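Local coordinates for amino acid ABC superfamily ATP binding cassette transporter, binding protein (Streptococcus pneumoniae, PDB 4H5G) that binds L-arginine and is probably the membrane-anchored substrate-binding component of an amino acid ABC transporter, at residues Phe105-Lys109 / Val157-Gln161; Ala124-Lys130 / Ala145-Thr151. One frame throughout, in Å; residues are numbered along the deposited sequence.

Following the chain from the N terminus, the first of these segments to be reached is on strand 103-108, an inner strand of the five-stranded mixed sheet; the chain later enters strand 125-129. Helix 133-141 follows, and interaction 2 closes the short loop of this beta-alpha-beta unit by laying edge strand 146-150 against 125-129. Helix 153-162 comes next and returns to strand 103-108, where interaction 1 closes a longer loop with interaction 2 nested inside it. The two contacts touch: Phe105 CE1 packs on Ile126 CG2 at 4.1 Å, and Glu159 OE2 lies 3.7 Å from Leu150 CD2. Together they tie one edge of the sheet and a covering helix to its interior.

Interaction 1 of 2, residues Phe105-Lys109 / Val157-Gln161; sequences FLVHK and VNELQ. Unlike the reference sequence in segment 105-109: His108 (reference Arg).
Strand 105-108 and helix 157-161 run in nearly the same direction, their axes 28° apart and 9.2 Å from each other at closest approach, with Leu106 level with Val157 and Val107 level with Leu160. Leu160 is the main apolar residue on the helix side. Its CG is anti to the backbone N (chi1 170°), which sends the two methyls toward the strand. There CD2 meets Leu106 CD2 at 3.9 Å, and it also rests on the carbonyl oxygen of Leu106. The two leucines meet nearly perpendicular, and the same Leu106 CD2 reaches Val157 CG2 at 4.0 Å, one turn earlier on the helix. The other methyl, Leu160 CD1, lies 3.7 Å from His108 CD2, where the imidazole and the leucine side chain lie alongside, running opposite ways. His108 also gives the contact its polar link: NE2 donates to Leu160 O over 2.8 Å, but the bond is bent, with 136° at the hydrogen and the donor above the carbonyl plane. Thus one residue of the helix is gripped through both its side chain and its backbone oxygen. Tyr178 of helix 172-181 touches Leu106 and Val157, and Leu185 of the adjacent strand 185-187 touches both leucines. The arrangement is helix-on-sheet packing in an alpha/beta domain of the type II periplasmic binding protein fold, joining helix 153-162 to the inner strand 103-108.

Interaction 2 of 2, residues Ala124-Lys130 / Ala145-Thr151; sequences ANIAAQK and AQLTSLT. With ARG (arginine), chain L; SO4 (sulfate ion), chain C.
Gln129 crosses to Thr151 through its side-chain amide, at the end of two parallel strands paired in register from Ile126-Leu147 to Gln129-Leu150. Backbone bonds alternate between them, among them Thr148 N to Ile126 O at 2.8 Å. From CB, 4.0 Å from Leu150 O, the Gln129 chain leaves with CG anti to the backbone N (chi1 -177°) and stays extended; CG passes 3.5 Å from Thr151 O. At the tip the amide divides its work: NE2 donates to Thr151 O at 3.0 Å, almost straight at 171°, with Thr151 O in the plane of the Gln129 amide, although the donor is tilted from the plane of that carbonyl, while OE1 accepts from NH2 of the bound arginine at 3.0 Å. Asp21 takes a further, weak bond from NE2, and its OD1 also binds the ligand. Beyond the strand end, Thr151 OG1 donates to a sulfate, probably from the crystallisation liquor, 2.7 Å from its O4; Thr151 N donates to another sulfate oxygen, and Lys130 NZ adds a weak bond. The bond to Thr151 O helps to fix the rotation of the Gln129 amide, presenting its oxygen to the ligand guanidinium, so a second-shell backbone carbonyl helps position a neutral acceptor in the arginine pocket.

Interaction 1 of 2, residues Phe105-Lys109 / Val157-Gln161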
ATOM      1  N   PHE A 105      11.155  -3.228   8.730  1.00 20.67           N
ATOM      2  CA  PHE A 105      10.710  -2.724  10.023  1.00 20.63           C
ATOM      3  C   PHE A 105      11.190  -1.289  10.174  1.00 22.36           C
ATOM      4  O   PHE A 105      12.352  -0.986   9.900  1.00 23.44           O
ATOM      5  CB  PHE A 105      11.307  -3.558  11.163  1.00 19.82           C
ATOM      6  CG  PHE A 105      10.747  -4.945  11.265  1.00 19.87           C
ATOM      7  CD1 PHE A 105       9.579  -5.178  11.961  1.00 21.51           C
ATOM      8  CD2 PHE A 105      11.397  -6.021  10.689  1.00 22.20           C
ATOM      9  CE1 PHE A 105       9.067  -6.459  12.067  1.00 24.87           C
ATOM     10  CE2 PHE A 105      10.881  -7.304  10.787  1.00 26.11           C
ATOM     11  CZ  PHE A 105       9.719  -7.518  11.479  1.00 27.50           C
ATOM     12  N   LEU A 106      10.293  -0.411  10.601  1.00 20.46           N
ATOM     13  CA  LEU A 106      10.658   0.947  10.984  1.00 20.91           C
ATOM     14  C   LEU A 106      10.922   0.935  12.486  1.00 20.93           C
ATOM     15  O   LEU A 106      10.111   0.411  13.259  1.00 20.99           O
ATOM     16  CB  LEU A 106       9.502   1.904  10.657  1.00 17.83           C
ATOM     17  CG  LEU A 106       9.763   3.393  10.901  1.00 21.49           C
ATOM     18  CD1 LEU A 106      10.771   3.958   9.892  1.00 22.53           C
ATOM     19  CD2 LEU A 106       8.435   4.188  10.837  1.00 19.93           C
ATOM     20  N   VAL A 107      12.068   1.489  12.897  1.00 20.50           N
ATOM     21  CA  VAL A 107      12.464   1.539  14.304  1.00 20.45           C
ATOM     22  C   VAL A 107      13.025   2.922  14.650  1.00 21.75           C
ATOM     23  O   VAL A 107      13.184   3.777  13.783  1.00 25.20           O
ATOM     24  CB  VAL A 107      13.551   0.475  14.635  1.00 22.78           C
ATOM     25  CG1 VAL A 107      13.013  -0.951  14.459  1.00 22.77           C
ATOM     26  CG2 VAL A 107      14.828   0.702  13.776  1.00 23.52           C
ATOM     27  N   HIS A 108      13.327   3.129  15.923  1.00 22.35           N
ATOM     28  CA  HIS A 108      14.054   4.326  16.336  1.00 22.41           C
ATOM     29  C   HIS A 108      15.484   4.231  15.828  1.00 25.17           C
ATOM     30  O   HIS A 108      16.081   3.147  15.835  1.00 27.52           O
ATOM     31  CB  HIS A 108      14.051   4.460  17.859  1.00 20.77           C
ATOM     32  CG  HIS A 108      12.729   4.869  18.423  1.00 29.16           C
ATOM     33  ND1 HIS A 108      12.331   6.186  18.509  1.00 28.88           N
ATOM     34  CD2 HIS A 108      11.708   4.133  18.924  1.00 29.09           C
ATOM     35  CE1 HIS A 108      11.123   6.243  19.046  1.00 25.90           C
ATOM     36  NE2 HIS A 108      10.720   5.009  19.303  1.00 30.23           N
ATOM     37  N   LYS A 109      16.039   5.359  15.394  1.00 30.68           N
ATOM     38  CA  LYS A 109      17.429   5.408  14.935  1.00 34.40           C
ATOM     39  C   LYS A 109      18.383   4.846  15.984  1.00 31.35           C
ATOM     40  O   LYS A 109      19.344   4.152  15.649  1.00 30.21           O
ATOM     41  CB  LYS A 109      17.803   6.853  14.583  1.00 36.61           C
ATOM     42  CG  LYS A 109      19.077   7.010  13.760  1.00 46.13           C
ATOM     43  CD  LYS A 109      19.179   8.426  13.183  1.00 59.05           C
ATOM     44  CE  LYS A 109      18.104   8.675  12.129  1.00 67.77           C
ATOM     45  NZ  LYS A 109      17.986  10.120  11.776  1.00 73.42           N
ATOM     46  N   VAL A 157       2.711   4.153  13.657  1.00 21.67           N
ATOM     47  CA  VAL A 157       3.926   4.961  13.753  1.00 23.82           C
ATOM     48  C   VAL A 157       3.866   5.925  14.940  1.00 25.00           C
ATOM     49  O   VAL A 157       4.879   6.176  15.596  1.00 23.09           O
ATOM     50  CB  VAL A 157       4.236   5.683  12.426  1.00 25.98           C
ATOM     51  CG1 VAL A 157       5.457   6.611  12.582  1.00 24.75           C
ATOM     52  CG2 VAL A 157       4.489   4.664  11.332  1.00 23.65           C
ATOM     53  N   ASN A 158       2.682   6.454  15.240  1.00 21.73           N
ATOM     54  CA  ASN A 158       2.544   7.265  16.453  1.00 23.36           C
ATOM     55  C   ASN A 158       2.880   6.465  17.704  1.00 21.16           C
ATOM     56  O   ASN A 158       3.484   6.986  18.636  1.00 21.80           O
ATOM     57  CB  ASN A 158       1.139   7.864  16.580  1.00 28.33           C
ATOM     58  CG  ASN A 158       0.917   9.050  15.654  1.00 38.35           C
ATOM     59  OD1 ASN A 158       1.864   9.715  15.225  1.00 37.47           O
ATOM     60  ND2 ASN A 158      -0.348   9.322  15.347  1.00 41.65           N
ATOM     61  N   GLU A 159       2.496   5.193  17.723  1.00 19.08           N
ATOM     62  CA  GLU A 159       2.799   4.357  18.883  1.00 20.02           C
ATOM     63  C   GLU A 159       4.292   4.041  18.981  1.00 21.25           C
ATOM     64  O   GLU A 159       4.845   3.971  20.081  1.00 21.48           O
ATOM     65  CB  GLU A 159       1.925   3.086  18.896  1.00 22.03           C
ATOM     66  CG  GLU A 159       0.445   3.419  19.085  1.00 25.33           C
ATOM     67  CD  GLU A 159      -0.410   2.199  19.427  1.00 39.51           C
ATOM     68  OE1 GLU A 159       0.157   1.137  19.761  1.00 34.25           O
ATOM     69  OE2 GLU A 159      -1.653   2.308  19.357  1.00 33.64           O
ATOM     70  N   LEU A 160       4.940   3.886  17.830  1.00 19.76           N
ATOM     71  CA  LEU A 160       6.404   3.748  17.790  1.00 18.09           C
ATOM     72  C   LEU A 160       7.070   5.003  18.359  1.00 18.56           C
ATOM     73  O   LEU A 160       7.949   4.925  19.216  1.00 20.86           O
ATOM     74  CB  LEU A 160       6.869   3.503  16.351  1.00 19.39           C
ATOM     75  CG  LEU A 160       8.385   3.580  16.136  1.00 22.10           C
ATOM     76  CD1 LEU A 160       9.094   2.444  16.870  1.00 28.88           C
ATOM     77  CD2 LEU A 160       8.755   3.570  14.650  1.00 23.81           C
ATOM     78  N   GLN A 161       6.638   6.170  17.897  1.00 19.25           N
ATOM     79  CA  GLN A 161       7.190   7.428  18.422  1.00 21.12           C
ATOM     80  C   GLN A 161       6.962   7.640  19.919  1.00 25.46           C
ATOM     81  O   GLN A 161       7.771   8.274  20.601  1.00 24.21           O
ATOM     82  CB  GLN A 161       6.660   8.613  17.613  1.00 22.61           C
ATOM     83  CG  GLN A 161       7.057   8.534  16.162  1.00 27.66           C
ATOM     84  CD  GLN A 161       6.624   9.735  15.374  1.00 40.93           C
ATOM     85  OE1 GLN A 161       5.429   9.956  15.146  1.00 39.10           O
ATOM     86  NE2 GLN A 161       7.595  10.535  14.956  1.00 41.31           N
TER

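Interaction 2 of 2, residues Ala124-Lys130 / Ala145-Thr151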
ATOM      1  N   ALA A 124      10.570  -7.927  21.185  1.00 30.84           N
ATOM      2  CA  ALA A 124      10.164  -6.527  21.085  1.00 29.74           C
ATOM      3  C   ALA A 124       8.646  -6.390  20.972  1.00 29.56           C
ATOM      4  O   ALA A 124       7.943  -7.364  20.701  1.00 27.95           O
ATOM      5  CB  ALA A 124      10.845  -5.871  19.898  1.00 31.44           C
ATOM      6  N   ASN A 125       8.145  -5.180  21.204  1.00 26.57           N
ATOM      7  CA  ASN A 125       6.757  -4.864  20.888  1.00 24.37           C
ATOM      8  C   ASN A 125       6.654  -4.492  19.420  1.00 22.75           C
ATOM      9  O   ASN A 125       7.150  -3.447  19.003  1.00 22.05           O
ATOM     10  CB  ASN A 125       6.256  -3.705  21.754  1.00 27.32           C
ATOM     11  CG  ASN A 125       6.231  -4.057  23.215  1.00 33.98           C
ATOM     12  OD1 ASN A 125       6.002  -5.207  23.573  1.00 31.23           O
ATOM     13  ND2 ASN A 125       6.487  -3.067  24.076  1.00 31.61           N
ATOM     14  N   ILE A 126       6.024  -5.360  18.633  1.00 21.75           N
ATOM     15  CA  ILE A 126       5.918  -5.149  17.196  1.00 19.68           C
ATOM     16  C   ILE A 126       4.498  -4.708  16.862  1.00 21.37           C
ATOM     17  O   ILE A 126       3.533  -5.207  17.452  1.00 23.25           O
ATOM     18  CB  ILE A 126       6.277  -6.441  16.425  1.00 21.64           C
ATOM     19  CG1 ILE A 126       7.698  -6.899  16.791  1.00 24.55           C
ATOM     20  CG2 ILE A 126       6.148  -6.240  14.906  1.00 21.92           C
ATOM     21  CD1 ILE A 126       8.158  -8.146  16.032  1.00 28.86           C
ATOM     22  N   ALA A 127       4.381  -3.754  15.941  1.00 20.78           N
ATOM     23  CA  ALA A 127       3.080  -3.342  15.408  1.00 19.84           C
ATOM     24  C   ALA A 127       3.005  -3.656  13.911  1.00 20.37           C
ATOM     25  O   ALA A 127       4.007  -3.601  13.195  1.00 19.02           O
ATOM     26  CB  ALA A 127       2.849  -1.859  15.657  1.00 20.69           C
ATOM     27  N   ALA A 128       1.808  -3.987  13.434  1.00 19.66           N
ATOM     28  CA  ALA A 128       1.579  -4.143  11.996  1.00 20.49           C
ATOM     29  C   ALA A 128       0.137  -3.773  11.704  1.00 20.45           C
ATOM     30  O   ALA A 128      -0.669  -3.651  12.623  1.00 20.06           O
ATOM     31  CB  ALA A 128       1.868  -5.558  11.553  1.00 18.90           C
ATOM     32  N   GLN A 129      -0.188  -3.611  10.428  1.00 20.06           N
ATOM     33  CA  GLN A 129      -1.517  -3.124  10.045  1.00 17.83           C
ATOM     34  C   GLN A 129      -2.500  -4.279   9.890  1.00 20.03           C
ATOM     35  O   GLN A 129      -2.182  -5.295   9.273  1.00 20.72           O
ATOM     36  CB  GLN A 129      -1.419  -2.333   8.740  1.00 20.26           C
ATOM     37  CG  GLN A 129      -2.720  -1.704   8.278  1.00 19.06           C
ATOM     38  CD  GLN A 129      -2.485  -0.614   7.253  1.00 18.43           C
ATOM     39  OE1 GLN A 129      -1.600  -0.726   6.394  1.00 18.79           O
ATOM     40  NE2 GLN A 129      -3.276   0.457   7.338  1.00 19.65           N
ATOM     41  N   LYS A 130      -3.699  -4.123  10.450  1.00 19.15           N
ATOM     42  CA  LYS A 130      -4.737  -5.155  10.355  1.00 17.77           C
ATOM     43  C   LYS A 130      -5.049  -5.481   8.917  1.00 19.51           C
ATOM     44  O   LYS A 130      -5.223  -4.577   8.104  1.00 18.76           O
ATOM     45  CB  LYS A 130      -6.043  -4.664  11.002  1.00 19.70           C
ATOM     46  CG  LYS A 130      -5.994  -4.585  12.517  1.00 28.83           C
ATOM     47  CD  LYS A 130      -7.341  -4.159  13.115  1.00 32.98           C
ATOM     48  CE  LYS A 130      -7.270  -4.173  14.641  1.00 43.87           C
ATOM     49  NZ  LYS A 130      -8.544  -3.773  15.301  1.00 51.35           N
ATOM     50  N   ALA A 145       6.394 -13.078  19.493  1.00 36.96           N
ATOM     51  CA  ALA A 145       6.488 -11.641  19.706  1.00 31.78           C
ATOM     52  C   ALA A 145       5.125 -11.069  20.104  1.00 31.40           C
ATOM     53  O   ALA A 145       4.080 -11.570  19.680  1.00 30.56           O
ATOM     54  CB  ALA A 145       7.033 -10.943  18.462  1.00 31.33           C
ATOM     55  N   GLN A 146       5.155 -10.030  20.933  1.00 33.37           N
ATOM     56  CA  GLN A 146       3.961  -9.259  21.259  1.00 33.30           C
ATOM     57  C   GLN A 146       3.586  -8.422  20.052  1.00 26.04           C
ATOM     58  O   GLN A 146       4.213  -7.387  19.782  1.00 34.21           O
ATOM     59  CB  GLN A 146       4.240  -8.318  22.430  1.00 35.52           C
ATOM     60  CG  GLN A 146       4.642  -9.013  23.713  1.00 50.27           C
ATOM     61  CD  GLN A 146       3.580  -9.975  24.204  1.00 65.10           C
ATOM     62  OE1 GLN A 146       2.382  -9.706  24.091  1.00 70.55           O
ATOM     63  NE2 GLN A 146       4.013 -11.108  24.747  1.00 66.29           N
ATOM     64  N   LEU A 147       2.566  -8.856  19.323  1.00 31.51           N
ATOM     65  CA  LEU A 147       2.149  -8.133  18.123  1.00 29.44           C
ATOM     66  C   LEU A 147       0.908  -7.311  18.408  1.00 32.69           C
ATOM     67  O   LEU A 147      -0.098  -7.839  18.880  1.00 28.32           O
ATOM     68  CB  LEU A 147       1.858  -9.113  16.986  1.00 29.39           C
ATOM     69  CG  LEU A 147       1.247  -8.493  15.724  1.00 25.20           C
ATOM     70  CD1 LEU A 147       2.171  -7.450  15.093  1.00 24.24           C
ATOM     71  CD2 LEU A 147       0.895  -9.590  14.702  1.00 28.60           C
ATOM     72  N   THR A 148       0.982  -6.017  18.128  1.00 24.11           N
ATOM     73  CA  THR A 148      -0.190  -5.149  18.212  1.00 26.80           C
ATOM     74  C   THR A 148      -0.658  -4.875  16.788  1.00 25.83           C
ATOM     75  O   THR A 148       0.077  -4.297  15.997  1.00 23.18           O
ATOM     76  CB  THR A 148       0.150  -3.809  18.893  1.00 29.33           C
ATOM     77  OG1 THR A 148       0.599  -4.054  20.237  1.00 26.26           O
ATOM     78  CG2 THR A 148      -1.074  -2.891  18.928  1.00 31.62           C
ATOM     79  N   SER A 149      -1.877  -5.291  16.452  1.00 20.06           N
ATOM     80  CA  SER A 149      -2.398  -5.025  15.110  1.00 21.10           C
ATOM     81  C   SER A 149      -3.217  -3.745  15.164  1.00 22.97           C
ATOM     82  O   SER A 149      -4.104  -3.611  16.005  1.00 28.47           O
ATOM     83  CB  SER A 149      -3.265  -6.189  14.616  1.00 27.73           C
ATOM     84  OG  SER A 149      -2.506  -7.365  14.442  1.00 26.29           O
ATOM     85  N   LEU A 150      -2.921  -2.807  14.276  1.00 20.61           N
ATOM     86  CA  LEU A 150      -3.608  -1.518  14.280  1.00 21.62           C
ATOM     87  C   LEU A 150      -4.263  -1.269  12.940  1.00 20.40           C
ATOM     88  O   LEU A 150      -3.737  -1.650  11.906  1.00 20.08           O
ATOM     89  CB  LEU A 150      -2.606  -0.409  14.599  1.00 22.81           C
ATOM     90  CG  LEU A 150      -2.065  -0.579  16.023  1.00 24.03           C
ATOM     91  CD1 LEU A 150      -0.764   0.178  16.198  1.00 27.58           C
ATOM     92  CD2 LEU A 150      -3.095  -0.115  17.036  1.00 27.95           C
ATOM     93  N   THR A 151      -5.417  -0.617  12.950  1.00 21.90           N
ATOM     94  CA  THR A 151      -6.136  -0.375  11.697  1.00 20.24           C
ATOM     95  C   THR A 151      -5.399   0.587  10.760  1.00 25.63           C
ATOM     96  O   THR A 151      -5.294   0.334   9.567  1.00 20.19           O
ATOM     97  CB  THR A 151      -7.539   0.186  11.992  1.00 26.27           C
ATOM     98  OG1 THR A 151      -8.265  -0.751  12.800  1.00 23.66           O
ATOM     99  CG2 THR A 151      -8.298   0.418  10.712  1.00 27.09           C
TER
HETATM  100  N   ARG L 310       1.227  -4.581   0.882  1.00 15.67           N
HETATM  101  CA  ARG L 310       0.497  -4.931   2.109  1.00 19.70           C
HETATM  102  C   ARG L 310      -0.739  -5.745   1.796  1.00 24.60           C
HETATM  103  O   ARG L 310      -1.236  -5.774   0.659  1.00 19.19           O
HETATM  104  CB  ARG L 310       0.108  -3.673   2.899  1.00 18.41           C
HETATM  105  CG  ARG L 310      -0.611  -2.602   2.082  1.00 16.94           C
HETATM  106  CD  ARG L 310      -1.159  -1.485   2.983  1.00 18.91           C
HETATM  107  NE  ARG L 310      -1.696  -0.367   2.194  1.00 17.27           N
HETATM  108  CZ  ARG L 310      -2.193   0.757   2.703  1.00 21.47           C
HETATM  109  NH1 ARG L 310      -2.646   1.715   1.896  1.00 17.58           N
HETATM  110  NH2 ARG L 310      -2.231   0.921   4.021  1.00 17.60           N
HETATM  111  OXT ARG L 310      -1.274  -6.408   2.689  1.00 17.55           O
HETATM  112  S   SO4 C 301      -7.658   0.076  16.243  1.00 67.79           S
HETATM  113  O1  SO4 C 301      -6.418   0.107  15.479  1.00 40.15           O
HETATM  114  O2  SO4 C 301      -7.642  -1.071  17.153  1.00 73.29           O
HETATM  115  O3  SO4 C 301      -7.764   1.318  17.007  1.00 72.56           O
HETATM  116  O4  SO4 C 301      -8.801  -0.052  15.334  1.00 66.15           O
HETATM  117  O   HOH W   1       7.697  -9.545  22.290  1.00 37.68           O
HETATM  118  O   HOH W   2      -6.331  -1.879   8.232  1.00 21.85           O